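Local coordinates for transcriptional regulator containing CBS domains (Streptococcus pneumoniae, PDB 6UOF), which is a putative transcriptional regulator whose paired CBS domains, the part in this chain, probably sense a small ligand such as an adenine nucleotide, at residues Gln46-Gly58 with Thr65-Val77. Residues are numbered along the deposited sequence; the frame is centred on the assembly and turned at random.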
loop_
_atom_site.group_PDB
_atom_site.type_symbol
_atom_site.label_atom_id
_atom_site.label_comp_id
_atom_site.label_asym_id
_atom_site.label_seq_id
_atom_site.Cartn_x
_atom_site.Cartn_y
_atom_site.Cartn_z
ATOM N N GLN A 46 2.323 -4.939 13.244
ATOM C CA GLN A 46 2.194 -3.709 12.407
ATOM C C GLN A 46 3.195 -3.723 11.238
ATOM O O GLN A 46 3.359 -2.685 10.585
ATOM C CB GLN A 46 2.386 -2.422 13.222
ATOM C CG GLN A 46 1.770 -2.459 14.616
ATOM C CD GLN A 46 0.336 -2.921 14.637
ATOM O OE1 GLN A 46 -0.503 -2.449 13.882
ATOM N NE2 GLN A 46 0.027 -3.805 15.578
ATOM N N VAL A 47 3.848 -4.860 10.999
ATOM C CA VAL A 47 4.857 -4.978 9.913
ATOM C C VAL A 47 4.130 -5.226 8.589
ATOM O O VAL A 47 3.155 -5.992 8.541
ATOM C CB VAL A 47 5.880 -6.090 10.234
ATOM C CG1 VAL A 47 6.780 -6.415 9.049
ATOM C CG2 VAL A 47 6.726 -5.717 11.435
ATOM N N VAL A 48 4.593 -4.565 7.537
ATOM C CA VAL A 48 4.002 -4.802 6.191
ATOM C C VAL A 48 4.404 -6.210 5.738
ATOM O O VAL A 48 5.606 -6.496 5.671
ATOM C CB VAL A 48 4.469 -3.727 5.205
ATOM C CG1 VAL A 48 4.005 -4.031 3.785
ATOM C CG2 VAL A 48 3.986 -2.358 5.640
ATOM N N VAL A 49 3.414 -7.042 5.428
ATOM C CA VAL A 49 3.675 -8.455 5.018
ATOM C C VAL A 49 3.242 -8.697 3.570
ATOM O O VAL A 49 3.487 -9.800 3.064
ATOM C CB VAL A 49 2.973 -9.421 5.982
ATOM C CG1 VAL A 49 3.649 -9.424 7.343
ATOM C CG2 VAL A 49 1.486 -9.141 6.116
ATOM N N GLY A 50 2.612 -7.712 2.938
ATOM C CA GLY A 50 2.164 -7.869 1.547
ATOM C C GLY A 50 1.315 -6.691 1.131
ATOM O O GLY A 50 1.163 -5.720 1.905
ATOM N N VAL A 51 0.797 -6.770 -0.083
ATOM C CA VAL A 51 -0.147 -5.769 -0.620
ATOM C C VAL A 51 -1.315 -6.540 -1.233
ATOM O O VAL A 51 -1.125 -7.689 -1.698
ATOM C CB VAL A 51 0.539 -4.844 -1.640
ATOM C CG1 VAL A 51 1.575 -3.925 -1.007
ATOM C CG2 VAL A 51 1.141 -5.612 -2.805
ATOM N N VAL A 52 -2.493 -5.958 -1.202
ATOM C CA VAL A 52 -3.679 -6.635 -1.787
ATOM C C VAL A 52 -4.273 -5.714 -2.855
ATOM O O VAL A 52 -4.476 -4.509 -2.595
ATOM C CB VAL A 52 -4.693 -7.085 -0.716
ATOM C CG1 VAL A 52 -5.202 -5.947 0.148
ATOM C CG2 VAL A 52 -5.851 -7.857 -1.320
ATOM N N THR A 53 -4.482 -6.282 -4.038
ATOM C CA THR A 53 -5.045 -5.568 -5.214
ATOM C C THR A 53 -6.311 -6.283 -5.671
ATOM O O THR A 53 -6.615 -7.373 -5.200
ATOM C CB THR A 53 -4.030 -5.544 -6.361
ATOM O OG1 THR A 53 -3.952 -6.870 -6.897
ATOM C CG2 THR A 53 -2.665 -5.078 -5.901
HETATM N N MSE A 54 -7.038 -5.681 -6.608
HETATM C CA MSE A 54 -8.263 -6.290 -7.081
HETATM C C MSE A 54 -7.927 -7.562 -7.867
HETATM O O MSE A 54 -8.704 -8.516 -7.861
HETATM C CB MSE A 54 -9.084 -5.297 -7.906
HETATM C CG MSE A 54 -10.455 -5.819 -8.269
HETATM SE SE MSE A 54 -11.667 -6.208 -6.786
HETATM C CE MSE A 54 -12.035 -4.400 -6.159
ATOM N N ARG A 55 -6.769 -7.588 -8.544
ATOM C CA ARG A 55 -6.346 -8.816 -9.214
ATOM C C ARG A 55 -6.189 -9.944 -8.182
ATOM O O ARG A 55 -6.533 -11.090 -8.468
ATOM C CB ARG A 55 -5.022 -8.597 -9.954
ATOM C CG ARG A 55 -4.410 -9.860 -10.543
ATOM C CD ARG A 55 -3.151 -9.602 -11.356
ATOM N NE ARG A 55 -1.932 -9.474 -10.559
ATOM C CZ ARG A 55 -0.982 -10.407 -10.446
ATOM N NH1 ARG A 55 -1.080 -11.560 -11.087
ATOM N NH2 ARG A 55 0.082 -10.173 -9.696
ATOM N N ASP A 56 -5.680 -9.614 -7.001
ATOM C CA ASP A 56 -5.462 -10.637 -5.951
ATOM C C ASP A 56 -6.774 -11.125 -5.329
ATOM O O ASP A 56 -6.876 -12.325 -5.067
ATOM C CB ASP A 56 -4.650 -10.052 -4.803
ATOM C CG ASP A 56 -3.234 -9.643 -5.141
ATOM O OD1 ASP A 56 -2.623 -10.304 -5.991
ATOM O OD2 ASP A 56 -2.732 -8.699 -4.503
ATOM N N ALA A 57 -7.742 -10.228 -5.117
ATOM C CA ALA A 57 -8.899 -10.567 -4.254
ATOM C C ALA A 57 -10.246 -10.618 -4.977
ATOM O O ALA A 57 -11.156 -11.232 -4.406
ATOM C CB ALA A 57 -8.969 -9.540 -3.143
ATOM N N GLY A 58 -10.365 -10.000 -6.150
ATOM C CA GLY A 58 -11.669 -9.810 -6.823
ATOM C C GLY A 58 -12.503 -11.064 -6.980
ATOM O O GLY A 58 -13.744 -10.982 -6.819
ATOM N N THR A 65 -9.092 -15.241 4.324
ATOM C CA THR A 65 -8.272 -14.188 4.967
ATOM C C THR A 65 -7.313 -13.562 3.951
ATOM O O THR A 65 -6.853 -14.233 3.003
ATOM C CB THR A 65 -7.525 -14.687 6.213
ATOM O OG1 THR A 65 -6.833 -15.901 5.924
ATOM C CG2 THR A 65 -8.452 -14.893 7.391
ATOM N N ILE A 66 -6.997 -12.293 4.192
ATOM C CA ILE A 66 -6.130 -11.533 3.252
ATOM C C ILE A 66 -4.745 -12.174 3.128
ATOM O O ILE A 66 -4.175 -12.119 2.017
ATOM C CB ILE A 66 -6.063 -10.060 3.701
ATOM C CG1 ILE A 66 -7.445 -9.402 3.616
ATOM C CG2 ILE A 66 -5.014 -9.296 2.913
ATOM C CD1 ILE A 66 -8.052 -9.349 2.225
ATOM N N ASP A 67 -4.203 -12.772 4.197
ATOM C CA ASP A 67 -2.836 -13.328 4.075
ATOM C C ASP A 67 -2.780 -14.413 2.994
ATOM O O ASP A 67 -1.706 -14.579 2.415
ATOM C CB ASP A 67 -2.335 -13.916 5.400
ATOM C CG ASP A 67 -3.074 -15.153 5.869
ATOM O OD1 ASP A 67 -4.311 -15.137 5.906
ATOM O OD2 ASP A 67 -2.386 -16.151 6.167
ATOM N N LYS A 68 -3.908 -15.053 2.685
ATOM C CA LYS A 68 -3.908 -16.186 1.724
ATOM C C LYS A 68 -4.145 -15.689 0.290
ATOM O O LYS A 68 -4.051 -16.535 -0.615
ATOM C CB LYS A 68 -4.884 -17.267 2.219
ATOM C CG LYS A 68 -4.432 -17.925 3.526
ATOM C CD LYS A 68 -5.226 -19.116 4.015
ATOM C CE LYS A 68 -5.226 -20.247 3.014
ATOM N NZ LYS A 68 -5.827 -21.485 3.576
ATOM N N VAL A 69 -4.407 -14.389 0.083
ATOM C CA VAL A 69 -4.656 -13.874 -1.300
ATOM C C VAL A 69 -3.685 -12.748 -1.653
ATOM O O VAL A 69 -3.492 -12.463 -2.825
ATOM C CB VAL A 69 -6.111 -13.392 -1.511
ATOM C CG1 VAL A 69 -7.141 -14.422 -1.084
ATOM C CG2 VAL A 69 -6.385 -12.072 -0.806
HETATM N N MSE A 70 -3.045 -12.117 -0.668
HETATM C CA MSE A 70 -2.215 -10.949 -0.925
HETATM C C MSE A 70 -0.964 -11.291 -1.736
HETATM O O MSE A 70 -0.475 -12.425 -1.708
HETATM C CB MSE A 70 -1.812 -10.299 0.405
HETATM C CG MSE A 70 -0.829 -11.109 1.188
HETATM SE SE MSE A 70 -0.592 -10.350 2.980
HETATM C CE MSE A 70 0.572 -11.744 3.708
ATOM N N SER A 71 -0.470 -10.264 -2.441
ATOM C CA SER A 71 0.743 -10.288 -3.239
ATOM C C SER A 71 1.960 -9.965 -2.370
ATOM O O SER A 71 1.785 -9.468 -1.229
ATOM C CB SER A 71 0.686 -9.266 -4.355
ATOM O OG SER A 71 -0.365 -9.529 -5.263
ATOM N N ARG A 72 3.153 -10.203 -2.919
ATOM C CA ARG A 72 4.416 -9.825 -2.244
ATOM C C ARG A 72 4.609 -8.307 -2.313
ATOM O O ARG A 72 4.252 -7.680 -3.340
ATOM C CB ARG A 72 5.620 -10.486 -2.921
ATOM C CG ARG A 72 5.633 -12.012 -2.942
ATOM C CD ARG A 72 5.581 -12.665 -1.575
ATOM N NE ARG A 72 4.243 -12.653 -1.013
ATOM C CZ ARG A 72 3.944 -12.854 0.266
ATOM N NH1 ARG A 72 2.683 -12.795 0.660
ATOM N NH2 ARG A 72 4.901 -13.070 1.147
ATOM N N SER A 73 5.165 -7.753 -1.243
ATOM C CA SER A 73 5.535 -6.321 -1.199
ATOM C C SER A 73 7.065 -6.246 -1.165
ATOM O O SER A 73 7.654 -6.595 -0.119
ATOM C CB SER A 73 4.926 -5.652 -0.010
ATOM O OG SER A 73 5.175 -4.254 -0.047
ATOM N N LEU A 74 7.690 -5.847 -2.278
ATOM C CA LEU A 74 9.176 -5.752 -2.382
ATOM C C LEU A 74 9.612 -4.281 -2.425
ATOM O O LEU A 74 10.727 -3.969 -1.946
ATOM C CB LEU A 74 9.632 -6.470 -3.654
ATOM C CG LEU A 74 11.126 -6.375 -3.955
ATOM C CD1 LEU A 74 11.937 -7.109 -2.895
ATOM C CD2 LEU A 74 11.438 -6.930 -5.336
ATOM N N PHE A 75 8.794 -3.428 -3.047
ATOM C CA PHE A 75 9.096 -1.982 -3.122
ATOM C C PHE A 75 8.463 -1.290 -1.922
ATOM O O PHE A 75 7.236 -1.260 -1.812
ATOM C CB PHE A 75 8.649 -1.413 -4.469
ATOM C CG PHE A 75 8.999 0.033 -4.709
ATOM C CD1 PHE A 75 10.146 0.598 -4.170
ATOM C CD2 PHE A 75 8.242 0.792 -5.583
ATOM C CE1 PHE A 75 10.470 1.923 -4.420
ATOM C CE2 PHE A 75 8.576 2.112 -5.845
ATOM C CZ PHE A 75 9.694 2.665 -5.269
ATOM N N LEU A 76 9.328 -0.807 -1.039
ATOM C CA LEU A 76 8.942 -0.071 0.186
ATOM C C LEU A 76 9.798 1.185 0.253
ATOM O O LEU A 76 10.963 1.137 -0.182
ATOM C CB LEU A 76 9.197 -0.944 1.414
ATOM C CG LEU A 76 8.419 -2.253 1.466
ATOM C CD1 LEU A 76 8.950 -3.172 2.562
ATOM C CD2 LEU A 76 6.932 -2.007 1.641
ATOM N N VAL A 77 9.223 2.270 0.749
ATOM C CA VAL A 77 10.008 3.526 0.895
ATOM C C VAL A 77 9.890 4.039 2.333
ATOM O O VAL A 77 9.041 3.543 3.090
ATOM C CB VAL A 77 9.536 4.579 -0.126
ATOM C CG1 VAL A 77 9.710 4.075 -1.551
ATOM C CG2 VAL A 77 8.105 5.008 0.139
HETATM O O HOH W 1 5.467 -9.498 1.031
HETATM O O HOH W 2 -4.430 -14.033 -4.939
#
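V51 and S71 grip each other through paired backbone bonds: S71 N reaches V51 O at 2.8 Å and V51 N reaches S71 O at 3.1 Å, making a single antiparallel hydrogen-bonded bridge. In one of two conformers of S71, OG donates to D56 OD2 at 2.6 Å; the fine geometry is doubtful, since OG also lies very close to D56 OD1. Selenomethionine M70, straight from CG outward, sets CB against V51 O, SE near G50 CA and CE 3.7 Å from V49 CG2. G50 has no CB, and its CA comes within 3.2 Å of S71 O. Beyond it, S73 OG, anti to the backbone N (chi1 -174°), lies against the methyls V51 CG1 and V48 CG1, and V48 CG1 touches L76 CD2 as the two side chains run by each other in opposite senses. On the other flank V69 CG2 packs on V52 and A57.

Two waters add to the join: one links V49 O to S73 N, another D56 O to V69 O. D56 itself is positioned by a capping box with T53 at the start of helix 54-57. T53 N donates to D56 OD2 at 3.0 Å, from above the carboxylate plane, and D56 N donates to T53 OG1 at 3.2 Å. Y27 of helix 24-34 touches V52, A57 and I66.

Strand 48-52, an outer strand of its sheet within the chain, is thus pinned to the loop leading from helix 54-57 to helix 83-93. The bond from T53 N, with S71 OG added in the conformer that points to it, would favour the anionic form of the buried D56 carboxylate and probably ties the helix cap to that loop.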